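Local coordinates for tetracycline repressor protein class G (Acinetobacter baumannii, PDB 6RX9) that represses tetracycline resistance by binding operator DNA through a helix-turn-helix motif, with an affinity that falls when tetracycline binds, at residues G7-A12 / E32-Q37; L60-T65 / F86-L91; D95-H100 / S144-Q149; H139-S144 / A186-G191. All blocks are in the same frame, centred on the assembly; numbering follows the deposited sequence.

Contact 1 of 4, residues G7-A12 / E32-Q37; sequences GTVIAA and ERLKVQ
L34 reaches across to A12 with one end of its branched side chain, and this apolar touch carries the contact. Its CD2 lies 3.6 Å from A12 CB, so a methyl rests on a methyl. L34 CD2 also extends along the helix to the preceding turn, 3.9 Å from the carbonyl oxygen T8 O, while the other branch, L34 CD1, approaches V9 CG2 at 4.2 Å. L34 therefore spreads its two methyls over a shallow seat made by T8, V9 and A12. With CG set beside the backbone N (chi1 -74°), the fork is brought onto helix 6-20. The small A12 suits its place: with only a methyl on the facing side, the CA atoms of A12 and L34 come to 6.9 Å. L30 packs on V9 and A12 as well, extending the apolar seam along helix 27-34.

Polar groups play their part at the margins. The aliphatic CG of R33 passes A12 CB at a loose 4.5 Å, and the guanidinium goes on to a salt bridge with E19, a second tie to helix 6-20. T8 OG1 is hydrogen-bonded to D5 instead of to the facing segment, and no hydrogen bond joins the two segments.

The backbone supplies the last element. K35 takes a positive phi of 60° in a Schellman motif that closes helix 27-34, and Q37 stands at the N-cap position of the next helix. A helix ending, a tight turn and a new helix, packed on a preceding helix, are the hallmark of the helix-turn-helix DNA-binding domain of TetR-family repressors.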
loop_
_atom_site.group_PDB
_atom_site.type_symbol
_atom_site.label_atom_id
_atom_site.label_comp_id
_atom_site.label_asym_id
_atom_site.label_seq_id
_atom_site.Cartn_x
_atom_site.Cartn_y
_atom_site.Cartn_z
ATOM N N GLY A 7 18.373 2.745 21.622
ATOM C CA GLY A 7 18.650 3.902 20.747
ATOM C C GLY A 7 19.914 3.698 19.928
ATOM O O GLY A 7 19.879 3.953 18.711
ATOM N N THR A 8 20.991 3.231 20.564
ATOM C CA THR A 8 22.306 2.979 19.916
ATOM C C THR A 8 22.170 1.820 18.920
ATOM O O THR A 8 22.745 1.924 17.820
ATOM C CB THR A 8 23.396 2.705 20.960
ATOM O OG1 THR A 8 23.372 3.763 21.920
ATOM C CG2 THR A 8 24.775 2.601 20.347
ATOM N N VAL A 9 21.422 0.775 19.288
ATOM C CA VAL A 9 21.195 -0.448 18.457
ATOM C C VAL A 9 20.452 -0.057 17.170
ATOM O O VAL A 9 20.897 -0.462 16.078
ATOM C CB VAL A 9 20.425 -1.529 19.243
ATOM C CG1 VAL A 9 20.030 -2.703 18.358
ATOM C CG2 VAL A 9 21.214 -2.024 20.447
ATOM N N ILE A 10 19.353 0.689 17.287
ATOM C CA ILE A 10 18.463 1.001 16.126
ATOM C C ILE A 10 19.151 2.012 15.203
ATOM O O ILE A 10 18.944 1.913 13.974
ATOM C CB ILE A 10 17.068 1.462 16.592
ATOM C CG1 ILE A 10 16.300 0.309 17.242
ATOM C CG2 ILE A 10 16.280 2.080 15.441
ATOM C CD1 ILE A 10 15.980 -0.836 16.302
ATOM N N ALA A 11 19.934 2.944 15.753
ATOM C CA ALA A 11 20.744 3.907 14.969
ATOM C C ALA A 11 21.640 3.135 13.990
ATOM O O ALA A 11 21.684 3.511 12.803
ATOM C CB ALA A 11 21.551 4.789 15.887
ATOM N N ALA A 12 22.304 2.077 14.468
ATOM C CA ALA A 12 23.191 1.198 13.668
ATOM C C ALA A 12 22.367 0.383 12.662
ATOM O O ALA A 12 22.835 0.208 11.519
ATOM C CB ALA A 12 23.984 0.300 14.585
ATOM N N GLU A 32 27.644 -7.579 14.762
ATOM C CA GLU A 32 29.004 -7.393 14.184
ATOM C C GLU A 32 29.277 -5.894 13.996
ATOM O O GLU A 32 30.358 -5.436 14.416
ATOM C CB GLU A 32 29.123 -8.156 12.862
ATOM C CG GLU A 32 30.497 -8.068 12.220
ATOM C CD GLU A 32 30.649 -8.828 10.910
ATOM O OE1 GLU A 32 29.628 -9.042 10.224
ATOM O OE2 GLU A 32 31.793 -9.206 10.576
ATOM N N ARG A 33 28.323 -5.168 13.401
ATOM C CA ARG A 33 28.408 -3.707 13.122
ATOM C C ARG A 33 28.582 -2.939 14.441
ATOM O O ARG A 33 29.390 -1.988 14.465
ATOM C CB ARG A 33 27.164 -3.251 12.350
ATOM C CG ARG A 33 27.071 -1.748 12.108
ATOM C CD ARG A 33 28.285 -1.172 11.405
ATOM N NE ARG A 33 28.566 -1.837 10.138
ATOM C CZ ARG A 33 27.989 -1.552 8.972
ATOM N NH1 ARG A 33 28.335 -2.230 7.890
ATOM N NH2 ARG A 33 27.070 -0.603 8.882
ATOM N N LEU A 34 27.866 -3.342 15.496
ATOM C CA LEU A 34 27.906 -2.696 16.838
ATOM C C LEU A 34 29.202 -3.060 17.580
ATOM O O LEU A 34 29.508 -2.376 18.577
ATOM C CB LEU A 34 26.680 -3.135 17.644
ATOM C CG LEU A 34 25.357 -2.500 17.219
ATOM C CD1 LEU A 34 24.178 -3.324 17.710
ATOM C CD2 LEU A 34 25.256 -1.066 17.720
ATOM N N LYS A 35 29.917 -4.095 17.122
ATOM C CA LYS A 35 31.137 -4.651 17.774
ATOM C C LYS A 35 30.778 -5.136 19.183
ATOM O O LYS A 35 31.572 -4.901 20.119
ATOM C CB LYS A 35 32.269 -3.618 17.793
ATOM C CG LYS A 35 32.820 -3.260 16.422
ATOM C CD LYS A 35 33.434 -1.880 16.347
ATOM C CE LYS A 35 33.553 -1.378 14.925
ATOM N NZ LYS A 35 34.620 -2.088 14.181
ATOM N N VAL A 36 29.621 -5.792 19.316
ATOM C CA VAL A 36 29.146 -6.424 20.582
ATOM C C VAL A 36 28.967 -7.924 20.335
ATOM O O VAL A 36 28.950 -8.340 19.158
ATOM C CB VAL A 36 27.847 -5.776 21.104
ATOM C CG1 VAL A 36 28.039 -4.295 21.393
ATOM C CG2 VAL A 36 26.670 -5.992 20.163
ATOM N N GLN A 37 28.853 -8.699 21.413
ATOM C CA GLN A 37 28.588 -10.158 21.353
ATOM C C GLN A 37 27.075 -10.377 21.267
ATOM O O GLN A 37 26.313 -9.436 21.576
ATOM C CB GLN A 37 29.240 -10.857 22.548
ATOM C CG GLN A 37 30.762 -10.822 22.491
ATOM C CD GLN A 37 31.302 -11.384 21.198
ATOM O OE1 GLN A 37 30.899 -12.453 20.742
ATOM N NE2 GLN A 37 32.225 -10.660 20.585
#

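Contact 2 of 4, residues L60-T65 / F86-L91; sequences LAERHT and FRTALL
The guanidinium of R63 lies flat on the ring of F86, their planes only 5° apart and their centres 3.9 Å from each other. This is a cation-pi stack, with R63 CZ 24° off the ring normal and R63 NH2 3.5 Å above the ring plane. On the opposite face of the ring L90 CD1 is placed toward the rim, and at the edge, close to the plane, L60 CD2 comes to 3.8 Å from F86 CE1.

An extended chain from CG to NE, with CG anti to the backbone N (chi1 -160°), lets R63 run out to the phenylalanine. On the way R63 NE passes 3.5 Å from F86 CB, so the arginine already packs on the phenylalanine side chain before its head reaches the ring. Arginine suits this place because its flat head can cover an aromatic face while its N-H groups still point outward in their own plane: NH1 is hydrogen-bonded to S138 and N82, which, with the stack, should restrict rotation of the group. A second, smaller patch lies beside it, where E62 CB meets A89 CB at 4.0 Å. There the methyl of alanine allows the E62 and A89 CA atoms to come within 5.5 Å. The bent E62 chain also brushes T88.

H64 and N82 probably bind tetracycline and H100, packed edge-to-face on F86, probably its magnesium ion. The stack therefore probably forms part of the wall of the inducer pocket in the TetR core, where the short helix 61-64 meets helix 75-91.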
loop_
_atom_site.group_PDB
_atom_site.type_symbol
_atom_site.label_atom_id
_atom_site.label_comp_id
_atom_site.label_asym_id
_atom_site.label_seq_id
_atom_site.Cartn_x
_atom_site.Cartn_y
_atom_site.Cartn_z
ATOM N N LEU A 60 8.501 6.469 11.675
ATOM C CA LEU A 60 7.311 7.367 11.697
ATOM C C LEU A 60 7.587 8.649 12.500
ATOM O O LEU A 60 6.631 9.432 12.678
ATOM C CB LEU A 60 6.117 6.602 12.279
ATOM C CG LEU A 60 5.667 5.378 11.479
ATOM C CD1 LEU A 60 4.402 4.775 12.071
ATOM C CD2 LEU A 60 5.453 5.727 10.014
ATOM N N ALA A 61 8.832 8.875 12.943
ATOM C CA ALA A 61 9.262 10.071 13.712
ATOM C C ALA A 61 8.850 11.359 12.983
ATOM O O ALA A 61 8.243 12.232 13.632
ATOM C CB ALA A 61 10.753 10.027 13.945
ATOM N N GLU A 62 9.176 11.466 11.689
ATOM C CA GLU A 62 8.891 12.644 10.818
ATOM C C GLU A 62 7.383 12.941 10.811
ATOM O O GLU A 62 7.026 14.135 10.830
ATOM C CB GLU A 62 9.430 12.394 9.405
ATOM C CG GLU A 62 8.932 13.364 8.339
ATOM C CD GLU A 62 9.405 14.803 8.466
ATOM O OE1 GLU A 62 10.210 15.086 9.375
ATOM O OE2 GLU A 62 8.970 15.639 7.646
ATOM N N ARG A 63 6.537 11.905 10.784
ATOM C CA ARG A 63 5.055 12.050 10.718
ATOM C C ARG A 63 4.518 12.613 12.042
ATOM O O ARG A 63 3.562 13.409 11.988
ATOM C CB ARG A 63 4.367 10.722 10.377
ATOM C CG ARG A 63 2.961 10.908 9.823
ATOM C CD ARG A 63 2.115 9.650 9.765
ATOM N NE ARG A 63 0.857 9.909 9.072
ATOM C CZ ARG A 63 -0.055 8.990 8.755
ATOM N NH1 ARG A 63 -1.159 9.353 8.123
ATOM N NH2 ARG A 63 0.131 7.717 9.067
ATOM N N HIS A 64 5.111 12.232 13.180
ATOM C CA HIS A 64 4.671 12.656 14.541
ATOM C C HIS A 64 4.769 14.181 14.694
ATOM O O HIS A 64 3.978 14.743 15.482
ATOM C CB HIS A 64 5.474 11.941 15.637
ATOM C CG HIS A 64 5.380 10.452 15.591
ATOM N ND1 HIS A 64 4.210 9.793 15.261
ATOM C CD2 HIS A 64 6.297 9.493 15.844
ATOM C CE1 HIS A 64 4.416 8.492 15.304
ATOM N NE2 HIS A 64 5.688 8.282 15.658
ATOM N N THR A 65 5.701 14.825 13.980
ATOM C CA THR A 65 5.938 16.296 14.026
ATOM C C THR A 65 4.779 17.036 13.338
ATOM O O THR A 65 4.587 18.232 13.645
ATOM C CB THR A 65 7.287 16.675 13.396
ATOM O OG1 THR A 65 7.233 16.391 11.997
ATOM C CG2 THR A 65 8.461 15.953 14.020
ATOM N N PHE A 86 4.368 11.780 6.091
ATOM C CA PHE A 86 4.256 10.296 6.093
ATOM C C PHE A 86 5.038 9.734 4.897
ATOM O O PHE A 86 5.810 8.776 5.077
ATOM C CB PHE A 86 2.785 9.868 6.105
ATOM C CG PHE A 86 2.526 8.386 6.246
ATOM C CD1 PHE A 86 3.383 7.566 6.968
ATOM C CD2 PHE A 86 1.393 7.815 5.690
ATOM C CE1 PHE A 86 3.124 6.210 7.102
ATOM C CE2 PHE A 86 1.135 6.459 5.822
ATOM C CZ PHE A 86 2.004 5.657 6.525
ATOM N N ARG A 87 4.872 10.332 3.712
ATOM C CA ARG A 87 5.589 9.910 2.478
ATOM C C ARG A 87 7.103 10.056 2.683
ATOM O O ARG A 87 7.839 9.101 2.364
ATOM C CB ARG A 87 5.127 10.721 1.266
ATOM C CG ARG A 87 5.874 10.371 -0.012
ATOM C CD ARG A 87 5.374 11.163 -1.194
ATOM N NE ARG A 87 6.015 10.760 -2.437
ATOM C CZ ARG A 87 6.753 11.544 -3.216
ATOM N NH1 ARG A 87 6.962 12.812 -2.897
ATOM N NH2 ARG A 87 7.275 11.057 -4.328
ATOM N N THR A 88 7.551 11.205 3.195
ATOM C CA THR A 88 8.984 11.508 3.458
ATOM C C THR A 88 9.553 10.457 4.419
ATOM O O THR A 88 10.658 9.956 4.146
ATOM C CB THR A 88 9.164 12.932 3.998
ATOM O OG1 THR A 88 8.528 13.820 3.080
ATOM C CG2 THR A 88 10.616 13.320 4.166
ATOM N N ALA A 89 8.809 10.127 5.481
ATOM C CA ALA A 89 9.200 9.156 6.533
ATOM C C ALA A 89 9.428 7.770 5.918
ATOM O O ALA A 89 10.428 7.126 6.284
ATOM C CB ALA A 89 8.147 9.100 7.612
ATOM N N LEU A 90 8.531 7.316 5.035
ATOM C CA LEU A 90 8.630 5.975 4.393
ATOM C C LEU A 90 9.755 5.972 3.348
ATOM O O LEU A 90 10.385 4.913 3.179
ATOM C CB LEU A 90 7.283 5.587 3.770
ATOM C CG LEU A 90 6.147 5.323 4.760
ATOM C CD1 LEU A 90 4.883 4.904 4.031
ATOM C CD2 LEU A 90 6.541 4.269 5.787
ATOM N N LEU A 91 10.007 7.104 2.679
ATOM C CA LEU A 91 11.058 7.229 1.631
ATOM C C LEU A 91 12.444 7.422 2.264
ATOM O O LEU A 91 13.433 7.260 1.526
ATOM C CB LEU A 91 10.733 8.400 0.697
ATOM C CG LEU A 91 9.636 8.154 -0.341
ATOM C CD1 LEU A 91 9.310 9.440 -1.085
ATOM C CD2 LEU A 91 10.036 7.063 -1.324
#

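Contact 3 of 4, residues D95-H100 / S144-Q149; sequences DGARIH and SVLEQQ
Helices 96-100 and 144-149 cross at 133° between their N-to-C directions, with axes as near as 8.7 Å, and A97 and Q149 join them where the first helix begins. The amide of Q149 does the polar work. Its OE1 accepts a hydrogen bond of 2.9 Å from A97 N, nearly straight at 170° and lying in the carbonyl plane. The extended Q149 chain, with CG beside its own backbone N (chi1 -76°), is long enough to carry the oxygen to this first turn, where backbone N-H groups have no earlier helical carbonyl to bind. A water gives Q149 OE1 a further bond of 2.6 Å and accepts one from R98 N, bridging to the next amide. NE2 makes weak hydrogen bonds to L90 O and Y93 O.

Beside the hydrogen bond, A97 CB lies between two side chains, 3.7 Å from both V145 CG1 and L146 CD2. Alanine fits because its methyl lets the A97 and L146 CA atoms close to 5.3 Å. L146 also packs on L146 of the second subunit. At the outer margin a second water links D95 OD1 to Q149 O, weakly at the latter end, while D95 OD2 accepts from M22 N and R98 forms a salt bridge with D23.

D95, though at the N-cap position, makes no capping bond; a side chain from the neighbouring helix accepts from the amide of A97 directly and reaches that of R98 through a water, and the partial positive charge of that helix start probably strengthens the pull on OE1.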
loop_
_atom_site.group_PDB
_atom_site.type_symbol
_atom_site.label_atom_id
_atom_site.label_comp_id
_atom_site.label_asym_id
_atom_site.label_seq_id
_atom_site.Cartn_x
_atom_site.Cartn_y
_atom_site.Cartn_z
ATOM N N ASP A 95 13.492 0.275 1.589
ATOM C CA ASP A 95 12.422 -0.714 1.907
ATOM C C ASP A 95 11.482 -0.178 2.999
ATOM O O ASP A 95 10.776 -0.994 3.614
ATOM C CB ASP A 95 13.036 -2.068 2.280
ATOM C CG ASP A 95 13.817 -2.701 1.141
ATOM O OD1 ASP A 95 13.404 -2.510 -0.020
ATOM O OD2 ASP A 95 14.833 -3.370 1.420
ATOM N N GLY A 96 11.440 1.141 3.206
ATOM C CA GLY A 96 10.621 1.786 4.250
ATOM C C GLY A 96 9.161 1.359 4.193
ATOM O O GLY A 96 8.618 0.972 5.243
ATOM N N ALA A 97 8.530 1.427 3.019
ATOM C CA ALA A 97 7.094 1.099 2.845
ATOM C C ALA A 97 6.863 -0.398 3.090
ATOM O O ALA A 97 5.858 -0.728 3.740
ATOM C CB ALA A 97 6.604 1.535 1.487
ATOM N N ARG A 98 7.764 -1.261 2.611
ATOM C CA ARG A 98 7.698 -2.738 2.804
ATOM C C ARG A 98 7.746 -3.065 4.302
ATOM O O ARG A 98 6.937 -3.897 4.755
ATOM C CB ARG A 98 8.842 -3.443 2.068
ATOM C CG ARG A 98 8.633 -3.591 0.568
ATOM C CD ARG A 98 9.814 -4.285 -0.084
ATOM N NE ARG A 98 9.978 -5.637 0.436
ATOM C CZ ARG A 98 11.118 -6.327 0.470
ATOM N NH1 ARG A 98 11.121 -7.549 0.975
ATOM N NH2 ARG A 98 12.247 -5.812 0.009
ATOM N N ILE A 99 8.662 -2.432 5.038
ATOM C CA ILE A 99 8.823 -2.605 6.512
ATOM C C ILE A 99 7.517 -2.184 7.200
ATOM O O ILE A 99 7.020 -2.961 8.037
ATOM C CB ILE A 99 10.053 -1.830 7.028
ATOM C CG1 ILE A 99 11.353 -2.504 6.578
ATOM C CG2 ILE A 99 10.003 -1.656 8.542
ATOM C CD1 ILE A 99 12.589 -1.655 6.761
ATOM N N HIS A 100 6.972 -1.016 6.842
ATOM C CA HIS A 100 5.714 -0.466 7.420
ATOM C C HIS A 100 4.565 -1.452 7.171
ATOM O O HIS A 100 3.824 -1.744 8.132
ATOM C CB HIS A 100 5.408 0.930 6.859
ATOM C CG HIS A 100 4.133 1.509 7.378
ATOM N ND1 HIS A 100 4.067 2.201 8.573
ATOM C CD2 HIS A 100 2.877 1.486 6.882
ATOM C CE1 HIS A 100 2.824 2.585 8.787
ATOM N NE2 HIS A 100 2.074 2.160 7.763
ATOM N N SER A 144 1.425 4.343 -2.838
ATOM C CA SER A 144 2.309 5.183 -3.689
ATOM C C SER A 144 3.782 4.862 -3.410
ATOM O O SER A 144 4.542 4.658 -4.377
ATOM C CB SER A 144 2.021 6.650 -3.492
ATOM O OG SER A 144 2.985 7.437 -4.170
ATOM N N VAL A 145 4.182 4.818 -2.137
ATOM C CA VAL A 145 5.616 4.651 -1.755
ATOM C C VAL A 145 6.057 3.208 -2.045
ATOM O O VAL A 145 7.208 3.036 -2.495
ATOM C CB VAL A 145 5.886 5.059 -0.296
ATOM C CG1 VAL A 145 7.354 4.874 0.053
ATOM C CG2 VAL A 145 5.457 6.498 -0.027
ATOM N N LEU A 146 5.190 2.212 -1.822
ATOM C CA LEU A 146 5.479 0.791 -2.178
ATOM C C LEU A 146 5.893 0.714 -3.654
ATOM O O LEU A 146 6.934 0.084 -3.945
ATOM C CB LEU A 146 4.252 -0.087 -1.909
ATOM C CG LEU A 146 4.062 -0.552 -0.466
ATOM C CD1 LEU A 146 2.689 -1.182 -0.282
ATOM C CD2 LEU A 146 5.153 -1.533 -0.052
ATOM N N GLU A 147 5.116 1.341 -4.543
ATOM C CA GLU A 147 5.341 1.320 -6.016
ATOM C C GLU A 147 6.643 2.062 -6.352
ATOM O O GLU A 147 7.434 1.529 -7.162
ATOM C CB GLU A 147 4.140 1.925 -6.747
ATOM C CG GLU A 147 4.178 1.720 -8.253
ATOM C CD GLU A 147 2.861 1.988 -8.965
ATOM O OE1 GLU A 147 2.794 2.956 -9.749
ATOM O OE2 GLU A 147 1.900 1.223 -8.739
ATOM N N GLN A 148 6.857 3.239 -5.755
ATOM C CA GLN A 148 8.054 4.089 -5.996
ATOM C C GLN A 148 9.319 3.327 -5.585
ATOM O O GLN A 148 10.287 3.330 -6.365
ATOM C CB GLN A 148 7.953 5.410 -5.231
ATOM C CG GLN A 148 9.137 6.338 -5.477
ATOM C CD GLN A 148 8.875 7.763 -5.056
ATOM O OE1 GLN A 148 7.736 8.177 -4.854
ATOM N NE2 GLN A 148 9.943 8.534 -4.927
ATOM N N GLN A 149 9.309 2.697 -4.410
ATOM C CA GLN A 149 10.503 2.016 -3.840
ATOM C C GLN A 149 10.763 0.695 -4.578
ATOM O O GLN A 149 11.946 0.312 -4.681
ATOM C CB GLN A 149 10.341 1.830 -2.332
ATOM C CG GLN A 149 10.576 3.124 -1.568
ATOM C CD GLN A 149 10.567 2.946 -0.070
ATOM O OE1 GLN A 149 9.790 2.170 0.481
ATOM N NE2 GLN A 149 11.427 3.691 0.604
HETATM O O HOH W 1 11.742 -1.690 -1.993
HETATM O O HOH W 2 9.386 -0.359 0.181
#

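Contact 4 of 4, residues H139-S144 / A186-G191; sequences HYVVGS and AAFNFG
This is a buried, nearly antiparallel helix pairing in the core of the C-terminal domain, in which Y140 of helix 127-155 reaches F188 and G191 of helix 185-202. The short segments run at 159° with axes 11.1 Å apart, a wide spacing that aromatic side chains have to bridge.

Y140 spans it fully. With CG anti to the backbone N, its ring projects straight across, and Y140 OH donates a 2.7 Å hydrogen bond to F188 O. The carbonyl is approached from well to one side, at a C=O...donor angle of 115°. G191 makes this possible: lacking a side chain, it allows its CA to lie just 3.2 Å from Y140 OH. The F188 ring comes back the other way, and the planes of the two rings are 27° apart; the rings are slid apart, with little overlap, and touch at Y140 CE2 and F188 CE1, 3.6 Å apart. V141 CG2 and S144 OG both meet the edge of the F188 ring, S144 OG at 3.6 Å from F188 CD1.

Beyond the pair, F188 is also packed on L84 and R87 of helix 75-91, and A187 rests against W132 of the second subunit, in keeping with the role of these two helices in the TetR dimer.

Chemically, a tyrosine satisfies its buried hydroxyl with a main-chain oxygen; the one hydrogen bond across the segments gives a directed link among contacts that are mostly apolar, and probably favours this pairing.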
loop_
_atom_site.group_PDB
_atom_site.type_symbol
_atom_site.label_atom_id
_atom_site.label_comp_id
_atom_site.label_asym_id
_atom_site.label_seq_id
_atom_site.Cartn_x
_atom_site.Cartn_y
_atom_site.Cartn_z
ATOM N N HIS A 139 -3.768 5.129 3.325
ATOM C CA HIS A 139 -3.854 4.041 2.310
ATOM C C HIS A 139 -3.159 4.491 1.019
ATOM O O HIS A 139 -2.322 3.722 0.493
ATOM C CB HIS A 139 -5.309 3.630 2.035
ATOM C CG HIS A 139 -6.045 3.084 3.213
ATOM N ND1 HIS A 139 -5.402 2.583 4.331
ATOM C CD2 HIS A 139 -7.367 2.931 3.437
ATOM C CE1 HIS A 139 -6.298 2.165 5.201
ATOM N NE2 HIS A 139 -7.512 2.362 4.674
ATOM N N TYR A 140 -3.483 5.696 0.541
ATOM C CA TYR A 140 -2.929 6.282 -0.707
ATOM C C TYR A 140 -1.400 6.394 -0.597
ATOM O O TYR A 140 -0.700 5.966 -1.532
ATOM C CB TYR A 140 -3.569 7.637 -1.023
ATOM C CG TYR A 140 -2.887 8.360 -2.153
ATOM C CD1 TYR A 140 -3.012 7.914 -3.460
ATOM C CD2 TYR A 140 -2.073 9.455 -1.917
ATOM C CE1 TYR A 140 -2.363 8.552 -4.505
ATOM C CE2 TYR A 140 -1.419 10.105 -2.952
ATOM C CZ TYR A 140 -1.560 9.648 -4.250
ATOM O OH TYR A 140 -0.924 10.282 -5.278
ATOM N N VAL A 141 -0.891 6.931 0.517
ATOM C CA VAL A 141 0.568 7.181 0.715
ATOM C C VAL A 141 1.311 5.836 0.686
ATOM O O VAL A 141 2.322 5.737 -0.024
ATOM C CB VAL A 141 0.851 7.960 2.013
ATOM C CG1 VAL A 141 2.335 7.977 2.341
ATOM C CG2 VAL A 141 0.306 9.378 1.943
ATOM N N VAL A 142 0.829 4.844 1.432
ATOM C CA VAL A 142 1.470 3.498 1.515
ATOM C C VAL A 142 1.530 2.897 0.105
ATOM O O VAL A 142 2.625 2.476 -0.300
ATOM C CB VAL A 142 0.745 2.577 2.511
ATOM C CG1 VAL A 142 1.183 1.127 2.364
ATOM C CG2 VAL A 142 0.933 3.057 3.941
ATOM N N GLY A 143 0.401 2.867 -0.613
ATOM C CA GLY A 143 0.334 2.334 -1.987
ATOM C C GLY A 143 1.346 3.009 -2.897
ATOM O O GLY A 143 2.057 2.292 -3.633
ATOM N N SER A 144 1.425 4.343 -2.838
ATOM C CA SER A 144 2.309 5.183 -3.689
ATOM C C SER A 144 3.782 4.862 -3.410
ATOM O O SER A 144 4.542 4.658 -4.377
ATOM C CB SER A 144 2.021 6.650 -3.492
ATOM O OG SER A 144 2.985 7.437 -4.170
ATOM N N ALA A 186 5.185 15.020 -8.783
ATOM C CA ALA A 186 4.020 15.578 -9.514
ATOM C C ALA A 186 2.849 14.587 -9.463
ATOM O O ALA A 186 1.727 15.016 -9.144
ATOM C CB ALA A 186 4.398 15.920 -10.938
ATOM N N ALA A 187 3.108 13.308 -9.748
ATOM C CA ALA A 187 2.109 12.213 -9.727
ATOM C C ALA A 187 1.536 12.065 -8.313
ATOM O O ALA A 187 0.300 12.015 -8.171
ATOM C CB ALA A 187 2.734 10.922 -10.205
ATOM N N PHE A 188 2.401 11.993 -7.298
ATOM C CA PHE A 188 1.980 11.852 -5.881
ATOM C C PHE A 188 1.053 13.016 -5.504
ATOM O O PHE A 188 -0.047 12.771 -4.980
ATOM C CB PHE A 188 3.174 11.812 -4.927
ATOM C CG PHE A 188 2.738 11.826 -3.486
ATOM C CD1 PHE A 188 2.271 10.669 -2.881
ATOM C CD2 PHE A 188 2.720 13.008 -2.762
ATOM C CE1 PHE A 188 1.840 10.683 -1.564
ATOM C CE2 PHE A 188 2.283 13.019 -1.447
ATOM C CZ PHE A 188 1.844 11.858 -0.851
ATOM N N ASN A 189 1.493 14.247 -5.776
ATOM C CA ASN A 189 0.762 15.490 -5.415
ATOM C C ASN A 189 -0.590 15.519 -6.139
ATOM O O ASN A 189 -1.564 15.970 -5.522
ATOM C CB ASN A 189 1.612 16.738 -5.668
ATOM C CG ASN A 189 2.644 16.954 -4.582
ATOM O OD1 ASN A 189 2.296 17.092 -3.409
ATOM N ND2 ASN A 189 3.913 16.972 -4.952
ATOM N N PHE A 190 -0.675 15.007 -7.370
ATOM C CA PHE A 190 -1.949 14.988 -8.138
ATOM C C PHE A 190 -2.977 14.101 -7.421
ATOM O O PHE A 190 -4.118 14.553 -7.240
ATOM C CB PHE A 190 -1.755 14.542 -9.587
ATOM C CG PHE A 190 -3.063 14.391 -10.317
ATOM C CD1 PHE A 190 -3.744 15.505 -10.785
ATOM C CD2 PHE A 190 -3.645 13.144 -10.481
ATOM C CE1 PHE A 190 -4.961 15.367 -11.433
ATOM C CE2 PHE A 190 -4.863 13.009 -11.130
ATOM C CZ PHE A 190 -5.517 14.122 -11.606
ATOM N N GLY A 191 -2.595 12.881 -7.028
ATOM C CA GLY A 191 -3.476 11.962 -6.281
ATOM C C GLY A 191 -3.889 12.540 -4.934
ATOM O O GLY A 191 -5.073 12.395 -4.561
#

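Overall arrangement
Contact 1 stands apart in the DNA-binding domain, its centre 23 to 25 Å from those of contacts 2 and 3 and 34 Å from that of contact 4, across the chain's centre. The other three form one continuous core, with centres 12 to 14 Å apart. Contacts 3 and 4 share S144 and helix 127-155, and both reach the second subunit. Contact 2 adjoins both: R87 NH2 lies 3.0 Å from Q148 OE1 of contact 3, and F86 CD2 lies 3.5 Å from V141 CG1 of contact 4. H64 in contact 2 and H100 in contact 3 are probable inducer-site residues, and the V141 side chain of contact 4 comes within about 7 Å of that of N82 (nearest atoms).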